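Local structure of ABC transporter, substrate binding protein (Aeropyrum pernix, 3EAF) at residues 144-149 against 174-179; 200-205 against 225-230; 7-12 against 52-57; 78-83 against 100-105. The protein probably captures a solute outside the cell for an ABC importer, as periplasmic-type substrate-binding proteins do, and binds a magnesium ion. All blocks are in the same frame, centred on the assembly; numbering follows the deposited sequence.

Contact 1: residues 144-149 against 174-179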
loop_
_atom_site.group_PDB
_atom_site.type_symbol
_atom_site.label_atom_id
_atom_site.label_comp_id
_atom_site.label_asym_id
_atom_site.label_seq_id
_atom_site.Cartn_x
_atom_site.Cartn_y
_atom_site.Cartn_z
ATOM N N LEU A 144 -9.856 -20.672 8.023
ATOM C CA LEU A 144 -9.608 -19.248 7.818
ATOM C C LEU A 144 -10.899 -18.431 7.811
ATOM O O LEU A 144 -11.806 -18.714 7.041
ATOM C CB LEU A 144 -8.836 -19.033 6.504
ATOM C CG LEU A 144 -8.555 -17.626 5.954
ATOM C CD1 LEU A 144 -7.673 -16.810 6.897
ATOM C CD2 LEU A 144 -7.918 -17.704 4.556
ATOM N N ALA A 145 -10.961 -17.414 8.670
ATOM C CA ALA A 145 -12.064 -16.449 8.680
ATOM C C ALA A 145 -11.607 -15.149 8.025
ATOM O O ALA A 145 -10.456 -14.753 8.183
ATOM C CB ALA A 145 -12.523 -16.189 10.113
ATOM N N LEU A 146 -12.508 -14.490 7.299
ATOM C CA LEU A 146 -12.197 -13.241 6.591
ATOM C C LEU A 146 -12.987 -12.080 7.191
ATOM O O LEU A 146 -14.218 -12.049 7.109
ATOM C CB LEU A 146 -12.516 -13.366 5.089
ATOM C CG LEU A 146 -11.937 -14.559 4.312
ATOM C CD1 LEU A 146 -12.538 -14.646 2.901
ATOM C CD2 LEU A 146 -10.411 -14.510 4.258
ATOM N N ALA A 147 -12.276 -11.136 7.803
ATOM C CA ALA A 147 -12.910 -9.960 8.394
ATOM C C ALA A 147 -12.584 -8.722 7.558
ATOM O O ALA A 147 -11.423 -8.383 7.370
ATOM C CB ALA A 147 -12.459 -9.777 9.836
ATOM N N TYR A 148 -13.615 -8.062 7.047
ATOM C CA TYR A 148 -13.432 -6.886 6.190
ATOM C C TYR A 148 -14.744 -6.123 6.068
ATOM O O TYR A 148 -15.816 -6.693 6.312
ATOM C CB TYR A 148 -12.940 -7.308 4.795
ATOM C CG TYR A 148 -13.941 -8.173 4.056
ATOM C CD1 TYR A 148 -14.813 -7.613 3.125
ATOM C CD2 TYR A 148 -14.044 -9.543 4.319
ATOM C CE1 TYR A 148 -15.751 -8.395 2.459
ATOM C CE2 TYR A 148 -14.978 -10.337 3.650
ATOM C CZ TYR A 148 -15.825 -9.752 2.723
ATOM O OH TYR A 148 -16.751 -10.515 2.050
ATOM N N ASP A 149 -14.658 -4.851 5.671
ATOM C CA ASP A 149 -15.837 -4.012 5.445
ATOM C C ASP A 149 -16.421 -4.262 4.055
ATOM O O ASP A 149 -15.845 -3.865 3.041
ATOM C CB ASP A 149 -15.481 -2.525 5.634
ATOM C CG ASP A 149 -16.713 -1.612 5.722
ATOM O OD1 ASP A 149 -17.786 -1.952 5.169
ATOM O OD2 ASP A 149 -16.598 -0.537 6.354
ATOM N N VAL A 174 -13.964 -20.346 6.355
ATOM C CA VAL A 174 -15.108 -20.723 7.199
ATOM C C VAL A 174 -16.220 -19.674 7.255
ATOM O O VAL A 174 -17.323 -19.961 7.722
ATOM C CB VAL A 174 -14.688 -21.098 8.656
ATOM C CG1 VAL A 174 -13.867 -22.376 8.666
ATOM C CG2 VAL A 174 -13.945 -19.942 9.351
ATOM N N GLY A 175 -15.929 -18.465 6.783
ATOM C CA GLY A 175 -16.916 -17.393 6.783
ATOM C C GLY A 175 -16.325 -16.034 6.481
ATOM O O GLY A 175 -15.104 -15.858 6.522
ATOM N N ASP A 176 -17.211 -15.095 6.148
ATOM C CA ASP A 176 -16.900 -13.676 5.997
ATOM C C ASP A 176 -17.554 -12.942 7.156
ATOM O O ASP A 176 -18.682 -13.256 7.526
ATOM C CB ASP A 176 -17.491 -13.117 4.698
ATOM C CG ASP A 176 -16.788 -13.620 3.459
ATOM O OD1 ASP A 176 -16.027 -14.604 3.539
ATOM O OD2 ASP A 176 -17.004 -13.023 2.385
ATOM N N TYR A 177 -16.857 -11.953 7.709
ATOM C CA TYR A 177 -17.344 -11.211 8.875
ATOM C C TYR A 177 -17.202 -9.716 8.617
ATOM O O TYR A 177 -16.127 -9.239 8.242
ATOM C CB TYR A 177 -16.607 -11.664 10.153
ATOM C CG TYR A 177 -16.758 -13.157 10.376
ATOM C CD1 TYR A 177 -17.790 -13.664 11.161
ATOM C CD2 TYR A 177 -15.914 -14.067 9.736
ATOM C CE1 TYR A 177 -17.951 -15.036 11.337
ATOM C CE2 TYR A 177 -16.075 -15.430 9.898
ATOM C CZ TYR A 177 -17.094 -15.912 10.699
ATOM O OH TYR A 177 -17.248 -17.277 10.862
ATOM N N ASP A 178 -18.301 -8.993 8.812
ATOM C CA ASP A 178 -18.419 -7.597 8.401
ATOM C C ASP A 178 -17.867 -6.648 9.465
ATOM O O ASP A 178 -18.605 -6.157 10.326
ATOM C CB ASP A 178 -19.886 -7.273 8.066
ATOM C CG ASP A 178 -20.039 -6.040 7.181
ATOM O OD1 ASP A 178 -19.106 -5.209 7.105
ATOM O OD2 ASP A 178 -21.113 -5.899 6.552
ATOM N N LEU A 179 -16.562 -6.397 9.400
ATOM C CA LEU A 179 -15.924 -5.450 10.306
ATOM C C LEU A 179 -15.848 -4.083 9.627
ATOM O O LEU A 179 -15.174 -3.942 8.604
ATOM C CB LEU A 179 -14.525 -5.930 10.710
ATOM C CG LEU A 179 -13.742 -5.013 11.657
ATOM C CD1 LEU A 179 -14.279 -5.091 13.081
ATOM C CD2 LEU A 179 -12.259 -5.367 11.610
HETATM O O HOH W 1 -19.859 -2.685 6.492
#
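The hydroxyl of Y148 gives a short hydrogen bond to the carboxylate of D176, 2.5 Å from OH to OD2, meeting that oxygen from above the carboxylate plane. Ring and carboxylate planes stand 75° apart. What brings the phenol there is the first torsion of Y148: CG sits between the backbone N and the carbonyl carbon (chi1 63°), which leans the ring back and across toward the neighbouring strand. The same OD2 takes a salt bridge from K163, a residue of helix 159-165, so a phenol and a lysine share one oxygen. Farther on, the carboxylates of D149 and D178 come within 4.0 Å, OD1 to OD1, and a water donates to both; backbone N-H of K151 and L181 and the hydroxyl of S150 also serve the pair, probably easing the repulsion. Between the strands, Y177 N reaches L146 O at 2.7 Å and Y148 N reaches Y177 O at 3.0 Å. L146 lies beside D176, its CD1 3.5 Å from D176 OD1. On the other face of the sheet the Y177 ring brings CE2 to 3.6 Å from A145 CB, and M195 of helix 185-196 covers both residues. Strand 174-178 is the outermost at this side of a sheet whose parallel strands are flanked by helices on both faces, the alpha/beta design of a periplasmic-binding-protein lobe.

Contact 2: residues 200-205 against 225-230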
loop_
_atom_site.group_PDB
_atom_site.type_symbol
_atom_site.label_atom_id
_atom_site.label_comp_id
_atom_site.label_asym_id
_atom_site.label_seq_id
_atom_site.Cartn_x
_atom_site.Cartn_y
_atom_site.Cartn_z
ATOM N N PRO A 200 -11.820 -20.468 14.016
ATOM C CA PRO A 200 -10.806 -20.519 12.961
ATOM C C PRO A 200 -9.393 -20.599 13.544
ATOM O O PRO A 200 -9.172 -20.193 14.687
ATOM C CB PRO A 200 -10.997 -19.190 12.223
ATOM C CG PRO A 200 -11.551 -18.261 13.251
ATOM C CD PRO A 200 -12.415 -19.118 14.144
ATOM N N ASP A 201 -8.462 -21.147 12.767
ATOM C CA ASP A 201 -7.057 -21.161 13.148
ATOM C C ASP A 201 -6.422 -19.828 12.765
ATOM O O ASP A 201 -5.517 -19.347 13.447
ATOM C CB ASP A 201 -6.319 -22.301 12.435
ATOM C CG ASP A 201 -6.943 -23.653 12.705
ATOM O OD1 ASP A 201 -6.844 -24.124 13.857
ATOM O OD2 ASP A 201 -7.537 -24.237 11.769
ATOM N N TYR A 202 -6.911 -19.252 11.666
ATOM C CA TYR A 202 -6.353 -18.039 11.090
ATOM C C TYR A 202 -7.448 -17.025 10.756
ATOM O O TYR A 202 -8.531 -17.392 10.284
ATOM C CB TYR A 202 -5.547 -18.356 9.824
ATOM C CG TYR A 202 -4.608 -19.547 9.934
ATOM C CD1 TYR A 202 -3.512 -19.531 10.799
ATOM C CD2 TYR A 202 -4.806 -20.679 9.150
ATOM C CE1 TYR A 202 -2.643 -20.636 10.890
ATOM C CE2 TYR A 202 -3.950 -21.778 9.229
ATOM C CZ TYR A 202 -2.875 -21.752 10.096
ATOM O OH TYR A 202 -2.035 -22.852 10.155
ATOM N N VAL A 203 -7.158 -15.753 11.017
ATOM C CA VAL A 203 -8.062 -14.651 10.664
ATOM C C VAL A 203 -7.343 -13.676 9.739
ATOM O O VAL A 203 -6.240 -13.225 10.049
ATOM C CB VAL A 203 -8.577 -13.896 11.918
ATOM C CG1 VAL A 203 -9.382 -12.649 11.525
ATOM C CG2 VAL A 203 -9.431 -14.811 12.798
ATOM N N TRP A 204 -7.967 -13.375 8.597
ATOM C CA TRP A 204 -7.531 -12.278 7.724
ATOM C C TRP A 204 -8.319 -10.999 8.035
ATOM O O TRP A 204 -9.531 -11.051 8.236
ATOM C CB TRP A 204 -7.711 -12.669 6.252
ATOM C CG TRP A 204 -7.614 -11.519 5.281
ATOM C CD1 TRP A 204 -8.652 -10.846 4.689
ATOM C CD2 TRP A 204 -6.413 -10.907 4.799
ATOM N NE1 TRP A 204 -8.167 -9.855 3.866
ATOM C CE2 TRP A 204 -6.796 -9.874 3.910
ATOM C CE3 TRP A 204 -5.050 -11.134 5.027
ATOM C CZ2 TRP A 204 -5.862 -9.065 3.252
ATOM C CZ3 TRP A 204 -4.125 -10.332 4.374
ATOM C CH2 TRP A 204 -4.536 -9.311 3.496
ATOM N N CYS A 205 -7.637 -9.858 8.095
ATOM C CA CYS A 205 -8.340 -8.579 8.182
ATOM C C CYS A 205 -7.936 -7.627 7.053
ATOM O O CYS A 205 -6.755 -7.368 6.849
ATOM C CB CYS A 205 -8.152 -7.919 9.550
ATOM S SG CYS A 205 -9.206 -6.461 9.771
ATOM N N ASP A 225 -8.289 -17.763 20.193
ATOM C CA ASP A 225 -6.839 -17.907 20.076
ATOM C C ASP A 225 -6.411 -18.357 18.684
ATOM O O ASP A 225 -5.829 -19.441 18.493
ATOM C CB ASP A 225 -6.296 -18.816 21.181
ATOM C CG ASP A 225 -6.402 -18.174 22.552
ATOM O OD1 ASP A 225 -6.211 -16.940 22.648
ATOM O OD2 ASP A 225 -6.681 -18.891 23.533
ATOM N N ALA A 226 -6.725 -17.507 17.715
ATOM C CA ALA A 226 -6.302 -17.686 16.344
ATOM C C ALA A 226 -5.194 -16.684 16.033
ATOM O O ALA A 226 -5.054 -15.669 16.720
ATOM C CB ALA A 226 -7.476 -17.476 15.411
ATOM N N PHE A 227 -4.413 -16.974 15.001
ATOM C CA PHE A 227 -3.464 -16.009 14.457
ATOM C C PHE A 227 -4.212 -14.971 13.616
ATOM O O PHE A 227 -5.134 -15.317 12.879
ATOM C CB PHE A 227 -2.427 -16.702 13.574
ATOM C CG PHE A 227 -1.435 -17.548 14.331
ATOM C CD1 PHE A 227 -0.664 -17.004 15.349
ATOM C CD2 PHE A 227 -1.249 -18.883 13.998
ATOM C CE1 PHE A 227 0.262 -17.778 16.038
ATOM C CE2 PHE A 227 -0.321 -19.668 14.686
ATOM C CZ PHE A 227 0.434 -19.108 15.709
ATOM N N LEU A 228 -3.811 -13.710 13.736
ATOM C CA LEU A 228 -4.319 -12.642 12.878
ATOM C C LEU A 228 -3.279 -12.244 11.830
ATOM O O LEU A 228 -2.120 -11.979 12.161
ATOM C CB LEU A 228 -4.741 -11.424 13.710
ATOM C CG LEU A 228 -5.172 -10.122 13.015
ATOM C CD1 LEU A 228 -6.364 -10.302 12.075
ATOM C CD2 LEU A 228 -5.501 -9.069 14.057
ATOM N N LEU A 229 -3.697 -12.229 10.566
ATOM C CA LEU A 229 -2.866 -11.689 9.494
ATOM C C LEU A 229 -3.559 -10.470 8.903
ATOM O O LEU A 229 -4.735 -10.533 8.554
ATOM C CB LEU A 229 -2.625 -12.735 8.399
ATOM C CG LEU A 229 -1.847 -12.291 7.143
ATOM C CD1 LEU A 229 -0.336 -12.119 7.397
ATOM C CD2 LEU A 229 -2.081 -13.263 5.987
ATOM N N THR A 230 -2.831 -9.363 8.780
ATOM C CA THR A 230 -3.420 -8.153 8.201
ATOM C C THR A 230 -2.757 -7.773 6.898
ATOM O O THR A 230 -1.571 -8.043 6.674
ATOM C CB THR A 230 -3.356 -6.912 9.140
ATOM O OG1 THR A 230 -2.049 -6.322 9.085
ATOM C CG2 THR A 230 -3.719 -7.266 10.580
#
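W204 and L229 pack against each other on one face of two parallel strands of a beta-alpha-beta crossover, strand 202-205, helix 209-222 and strand 227-230. From CB the indole leaves with CG anti to the backbone N (chi1 166°), and its six-membered ring swings toward the second strand. W204 CD2 lies 4.1 Å from L229 O; W204 CE3 meets L229 CD2 at 3.8 Å. CZ3 then reaches past the leucine methyl to the carbonyl carbon of T230, also 3.8 Å away, with CH2 following at longer range. I254 of strand 251-255 and A128 of helix 124-139 also pack on the indole. A serine in place of W204 would probably leave L229 CD2 and the backbone at T230 without their cover and open a gap beneath helix 124-139. On the same face Y202 and F227 lie side by side, ring edge to ring edge, and F139 touches both. The opposite face is largely apolar: V203 CG1 and C205 CB both meet L228 CD1, while M219 of the crossover helix packs on V203 and A226. Four backbone hydrogen bonds join the strands, and the one from L229 N to V203 O is almost straight, 177° at the hydrogen. Just before the strands begin, the methyl of A226 is wedged against two successive carbonyls, with CB 3.3 Å from both P200 O and D201 O.

Contact 3: residues 7-12 against 52-57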
loop_
_atom_site.group_PDB
_atom_site.type_symbol
_atom_site.label_atom_id
_atom_site.label_comp_id
_atom_site.label_asym_id
_atom_site.label_seq_id
_atom_site.Cartn_x
_atom_site.Cartn_y
_atom_site.Cartn_z
ATOM N N VAL A 7 2.458 18.419 -10.104
ATOM C CA VAL A 7 2.113 17.074 -9.651
ATOM C C VAL A 7 1.093 17.157 -8.513
ATOM O O VAL A 7 1.307 17.865 -7.536
ATOM C CB VAL A 7 3.386 16.290 -9.203
ATOM C CG1 VAL A 7 3.017 14.959 -8.554
ATOM C CG2 VAL A 7 4.330 16.060 -10.391
ATOM N N GLY A 8 -0.024 16.450 -8.652
ATOM C CA GLY A 8 -1.023 16.392 -7.597
ATOM C C GLY A 8 -0.630 15.428 -6.494
ATOM O O GLY A 8 -0.017 14.390 -6.746
ATOM N N LEU A 9 -0.968 15.789 -5.262
ATOM C CA LEU A 9 -0.786 14.907 -4.120
ATOM C C LEU A 9 -2.121 14.785 -3.394
ATOM O O LEU A 9 -2.524 15.689 -2.663
ATOM C CB LEU A 9 0.315 15.435 -3.182
ATOM C CG LEU A 9 0.543 14.700 -1.856
ATOM C CD1 LEU A 9 0.868 13.228 -2.073
ATOM C CD2 LEU A 9 1.639 15.378 -1.045
ATOM N N LEU A 10 -2.794 13.659 -3.611
ATOM C CA LEU A 10 -4.089 13.392 -3.002
ATOM C C LEU A 10 -3.902 12.513 -1.764
ATOM O O LEU A 10 -3.412 11.388 -1.862
ATOM C CB LEU A 10 -5.012 12.715 -4.022
ATOM C CG LEU A 10 -6.509 12.643 -3.720
ATOM C CD1 LEU A 10 -7.199 13.974 -4.013
ATOM C CD2 LEU A 10 -7.137 11.518 -4.534
ATOM N N VAL A 11 -4.270 13.043 -0.603
ATOM C CA VAL A 11 -4.022 12.359 0.669
ATOM C C VAL A 11 -5.249 12.314 1.574
ATOM O O VAL A 11 -6.182 13.105 1.419
ATOM C CB VAL A 11 -2.819 12.980 1.443
ATOM C CG1 VAL A 11 -1.513 12.766 0.676
ATOM C CG2 VAL A 11 -3.037 14.472 1.746
ATOM N N ASP A 12 -5.245 11.371 2.514
ATOM C CA ASP A 12 -6.237 11.365 3.579
ATOM C C ASP A 12 -5.553 11.700 4.900
ATOM O O ASP A 12 -4.934 10.839 5.525
ATOM C CB ASP A 12 -6.954 10.012 3.659
ATOM C CG ASP A 12 -8.023 9.981 4.739
ATOM O OD1 ASP A 12 -8.258 11.032 5.378
ATOM O OD2 ASP A 12 -8.631 8.909 4.950
ATOM N N TYR A 52 4.374 20.540 -6.392
ATOM C CA TYR A 52 3.322 19.609 -5.983
ATOM C C TYR A 52 2.188 20.334 -5.276
ATOM O O TYR A 52 2.419 21.298 -4.537
ATOM C CB TYR A 52 3.871 18.457 -5.137
ATOM C CG TYR A 52 4.260 18.806 -3.713
ATOM C CD1 TYR A 52 3.350 18.657 -2.664
ATOM C CD2 TYR A 52 5.544 19.255 -3.411
ATOM C CE1 TYR A 52 3.708 18.969 -1.344
ATOM C CE2 TYR A 52 5.913 19.571 -2.101
ATOM C CZ TYR A 52 4.991 19.420 -1.072
ATOM O OH TYR A 52 5.355 19.717 0.228
ATOM N N ILE A 53 0.970 19.863 -5.518
ATOM C CA ILE A 53 -0.228 20.485 -4.972
ATOM C C ILE A 53 -0.929 19.476 -4.051
ATOM O O ILE A 53 -1.541 18.509 -4.514
ATOM C CB ILE A 53 -1.176 20.996 -6.111
ATOM C CG1 ILE A 53 -0.468 22.012 -7.023
ATOM C CG2 ILE A 53 -2.439 21.625 -5.543
ATOM C CD1 ILE A 53 0.071 21.422 -8.322
ATOM N N LYS A 54 -0.820 19.696 -2.744
ATOM C CA LYS A 54 -1.371 18.762 -1.769
ATOM C C LYS A 54 -2.834 19.056 -1.471
ATOM O O LYS A 54 -3.206 20.201 -1.204
ATOM C CB LYS A 54 -0.563 18.770 -0.473
ATOM C CG LYS A 54 -0.962 17.656 0.488
ATOM C CD LYS A 54 -0.080 17.611 1.727
ATOM C CE LYS A 54 -0.635 18.493 2.826
ATOM N NZ LYS A 54 0.094 18.271 4.102
ATOM N N ARG A 55 -3.652 18.009 -1.513
ATOM C CA ARG A 55 -5.077 18.116 -1.203
ATOM C C ARG A 55 -5.514 16.980 -0.281
ATOM O O ARG A 55 -5.402 15.809 -0.643
ATOM C CB ARG A 55 -5.902 18.093 -2.494
ATOM C CG ARG A 55 -5.710 19.307 -3.403
ATOM C CD ARG A 55 -6.328 20.553 -2.790
ATOM N NE ARG A 55 -6.194 21.715 -3.659
ATOM C CZ ARG A 55 -5.237 22.630 -3.542
ATOM N NH1 ARG A 55 -4.320 22.525 -2.586
ATOM N NH2 ARG A 55 -5.206 23.661 -4.380
ATOM N N ASP A 56 -5.990 17.327 0.913
ATOM C CA ASP A 56 -6.571 16.344 1.835
ATOM C C ASP A 56 -8.039 16.129 1.481
ATOM O O ASP A 56 -8.886 16.996 1.719
ATOM C CB ASP A 56 -6.407 16.796 3.292
ATOM C CG ASP A 56 -7.210 15.950 4.281
ATOM O OD1 ASP A 56 -7.451 14.744 4.038
ATOM O OD2 ASP A 56 -7.595 16.500 5.332
ATOM N N TYR A 57 -8.338 14.965 0.913
ATOM C CA TYR A 57 -9.708 14.663 0.487
ATOM C C TYR A 57 -10.485 13.817 1.494
ATOM O O TYR A 57 -11.674 13.524 1.281
ATOM C CB TYR A 57 -9.720 14.037 -0.914
ATOM C CG TYR A 57 -9.499 12.535 -0.980
ATOM C CD1 TYR A 57 -10.512 11.686 -1.436
ATOM C CD2 TYR A 57 -8.283 11.966 -0.614
ATOM C CE1 TYR A 57 -10.321 10.309 -1.518
ATOM C CE2 TYR A 57 -8.076 10.588 -0.687
ATOM C CZ TYR A 57 -9.102 9.767 -1.146
ATOM O OH TYR A 57 -8.908 8.407 -1.233
#
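Strands 7-11 and 52-56 run parallel at 20° to one another, joined by five backbone hydrogen bonds from I53 N to V7 O at one end through to Y57 N to V11 O, 2.9 Å, at the other. L10 meets Y57 at about a right angle. Its CD2 stands over the middle of the phenol ring, 4.1 Å from the centroid and 12° off the normal, a CH-pi contact, while CG lies 3.6 Å from Y57 CD2. The ring is also met at its edge by V11 O, and its hydroxyl bonds to D87, so face, edge and tip are all engaged. With an alanine at L10, CG and both methyls are lost, which is likely to leave that ring face without its cover, freer to rock about its hydroxyl bond. This pair of strands belongs to the parallel part of the sheet in the N-terminal lobe, an alpha/beta fold whose helix 18-38 covers the face with L9, V11 and K54. There L9 and K54 lie side by side, L9 CD2 touching K54 CG at 3.8 Å; the lysine then bends at chi3 and carries NZ away to E13 and E29. Across the sheet R55 folds back at chi2, giving NH1 to K54 O and NE to E70. Where the strands end, D12 and D56 set OD1 against OD1 at 4.0 Å with their carboxylate planes 16° apart; T17 and G15 take hold of D12, while T14, E13 and A58 bind D56.

Contact 4: residues 78-83 against 100-105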
loop_
_atom_site.group_PDB
_atom_site.type_symbol
_atom_site.label_atom_id
_atom_site.label_comp_id
_atom_site.label_asym_id
_atom_site.label_seq_id
_atom_site.Cartn_x
_atom_site.Cartn_y
_atom_site.Cartn_z
ATOM N N ILE A 78 0.822 16.524 -14.725
ATOM C CA ILE A 78 1.176 15.412 -15.615
ATOM C C ILE A 78 1.276 14.103 -14.837
ATOM O O ILE A 78 1.496 13.037 -15.415
ATOM C CB ILE A 78 2.502 15.659 -16.416
ATOM C CG1 ILE A 78 3.678 15.962 -15.478
ATOM C CG2 ILE A 78 2.313 16.781 -17.444
ATOM C CD1 ILE A 78 5.034 15.833 -16.145
ATOM N N ALA A 79 1.123 14.203 -13.519
ATOM C CA ALA A 79 1.173 13.044 -12.637
ATOM C C ALA A 79 0.445 13.352 -11.334
ATOM O O ALA A 79 0.375 14.506 -10.915
ATOM C CB ALA A 79 2.630 12.631 -12.361
ATOM N N ILE A 80 -0.110 12.310 -10.717
ATOM C CA ILE A 80 -0.745 12.415 -9.407
ATOM C C ILE A 80 -0.250 11.294 -8.510
ATOM O O ILE A 80 -0.205 10.123 -8.919
ATOM C CB ILE A 80 -2.297 12.350 -9.494
ATOM C CG1 ILE A 80 -2.843 13.576 -10.233
ATOM C CG2 ILE A 80 -2.922 12.264 -8.090
ATOM C CD1 ILE A 80 -4.294 13.421 -10.717
ATOM N N ILE A 81 0.134 11.673 -7.296
ATOM C CA ILE A 81 0.436 10.732 -6.234
ATOM C C ILE A 81 -0.845 10.611 -5.428
ATOM O O ILE A 81 -1.235 11.549 -4.719
ATOM C CB ILE A 81 1.617 11.231 -5.358
ATOM C CG1 ILE A 81 2.865 11.496 -6.226
ATOM C CG2 ILE A 81 1.900 10.262 -4.187
ATOM C CD1 ILE A 81 3.474 10.258 -6.909
ATOM N N GLY A 82 -1.517 9.469 -5.567
ATOM C CA GLY A 82 -2.873 9.309 -5.051
ATOM C C GLY A 82 -3.025 8.392 -3.854
ATOM O O GLY A 82 -2.039 7.987 -3.232
ATOM N N TRP A 83 -4.277 8.049 -3.551
ATOM C CA TRP A 83 -4.606 7.365 -2.308
ATOM C C TRP A 83 -5.596 6.185 -2.468
ATOM O O TRP A 83 -5.176 5.069 -2.772
ATOM C CB TRP A 83 -5.067 8.381 -1.239
ATOM C CG TRP A 83 -5.354 7.763 0.102
ATOM C CD1 TRP A 83 -6.582 7.586 0.685
ATOM C CD2 TRP A 83 -4.393 7.213 1.017
ATOM N NE1 TRP A 83 -6.441 6.961 1.909
ATOM C CE2 TRP A 83 -5.107 6.727 2.136
ATOM C CE3 TRP A 83 -2.995 7.087 0.996
ATOM C CZ2 TRP A 83 -4.471 6.118 3.226
ATOM C CZ3 TRP A 83 -2.362 6.483 2.086
ATOM C CH2 TRP A 83 -3.104 6.001 3.181
ATOM N N ILE A 100 -2.502 11.171 -17.550
ATOM C CA ILE A 100 -1.881 11.566 -16.282
ATOM C C ILE A 100 -1.375 10.314 -15.562
ATOM O O ILE A 100 -2.165 9.412 -15.245
ATOM C CB ILE A 100 -2.886 12.348 -15.381
ATOM C CG1 ILE A 100 -3.317 13.656 -16.067
ATOM C CG2 ILE A 100 -2.294 12.617 -13.984
ATOM C CD1 ILE A 100 -4.380 14.468 -15.305
ATOM N N THR A 101 -0.061 10.243 -15.335
ATOM C CA THR A 101 0.544 9.116 -14.606
ATOM C C THR A 101 0.058 9.126 -13.151
ATOM O O THR A 101 0.172 10.139 -12.454
ATOM C CB THR A 101 2.096 9.141 -14.673
ATOM O OG1 THR A 101 2.526 8.760 -15.983
ATOM C CG2 THR A 101 2.712 8.170 -13.662
ATOM N N TYR A 102 -0.487 7.997 -12.704
ATOM C CA TYR A 102 -1.154 7.937 -11.407
ATOM C C TYR A 102 -0.509 6.863 -10.543
ATOM O O TYR A 102 -0.617 5.668 -10.841
ATOM C CB TYR A 102 -2.648 7.644 -11.604
ATOM C CG TYR A 102 -3.551 8.205 -10.524
ATOM C CD1 TYR A 102 -4.277 9.369 -10.746
ATOM C CD2 TYR A 102 -3.683 7.571 -9.293
ATOM C CE1 TYR A 102 -5.107 9.899 -9.768
ATOM C CE2 TYR A 102 -4.518 8.097 -8.297
ATOM C CZ TYR A 102 -5.225 9.259 -8.552
ATOM O OH TYR A 102 -6.049 9.794 -7.592
ATOM N N ILE A 103 0.174 7.299 -9.486
ATOM C CA ILE A 103 0.854 6.399 -8.565
ATOM C C ILE A 103 0.145 6.440 -7.218
ATOM O O ILE A 103 0.127 7.477 -6.537
ATOM C CB ILE A 103 2.356 6.748 -8.400
ATOM C CG1 ILE A 103 3.055 6.763 -9.768
ATOM C CG2 ILE A 103 3.028 5.748 -7.440
ATOM C CD1 ILE A 103 4.450 7.398 -9.785
ATOM N N SER A 104 -0.426 5.302 -6.829
ATOM C CA SER A 104 -1.369 5.272 -5.722
ATOM C C SER A 104 -0.899 4.475 -4.524
ATOM O O SER A 104 -0.142 3.511 -4.650
ATOM C CB SER A 104 -2.721 4.733 -6.201
ATOM O OG SER A 104 -2.583 3.452 -6.799
ATOM N N ALA A 105 -1.360 4.905 -3.357
ATOM C CA ALA A 105 -1.308 4.103 -2.153
ATOM C C ALA A 105 -2.187 2.858 -2.278
ATOM O O ALA A 105 -1.882 1.825 -1.686
ATOM C CB ALA A 105 -1.728 4.919 -0.973
HETATM O O HOH W 2 -6.511 8.365 -5.452
#
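The hydroxyl of Y102 and the backbone N of W83 share a water, 2.6 Å from Y102 OH and 3.0 Å from W83 N, so that the phenol bridges to the chain just past the end of the neighbouring strand. The water sits at the ring edge, in its plane. With chi1 at -151°, CG roughly opposite the backbone N, the Y102 ring leans over strand 79-82, with I80 O above one face near the rim. I80 packs against the same ring, its CG2 3.6 Å from CE1 and its CD1 also touching; CG2 lies 30° off the ring normal, an off-centre CH-pi contact. I100 CG2 meets I80 from another direction, 3.9 Å from its CG1, and Y68 of helix 61-74 covers both isoleucines. At G82 the ring's CE2 comes within 3.8 Å of CA, and a side chain there would run into the phenol. The reverse face carries I81 beside I103, with CD1 of I81 4.0 Å from I103 CB. Five backbone hydrogen bonds tie the strands of this beta-alpha-beta unit, which crosses over through helix 85-98; G82 N to I103 O is 2.8 Å. W83 lies beyond, giving NE1 to T17 and packing among Y24, Y59 and W233. With I80 packed on one face and a water bridge at its hydroxyl, Y102 is probably held from turning, and its one polar atom is satisfied within a largely apolar contact.

How the contacts relate
The four contacts pair up, two in each lobe. Contacts 3 and 4, centres 10 Å apart, share the sheet of the N-terminal lobe, where G8 O meets I81 N at 2.8 Å and the hydroxyl of Y57 packs on W83 CD1. Contacts 1 and 2, also 10 Å apart, join in the second sheet where A147 N reaches W204 O at 2.8 Å. Contacts 2 and 3 have centres 35 Å apart. Glycerol, probably from the crystallisation liquor, lies about 4 Å from the W83 side chain and about 6 Å from that of Y57 and may mark a pocket. Contact 4 also nears the magnesium site, the I103 side chain being about 6 Å from that of the ligand Y341.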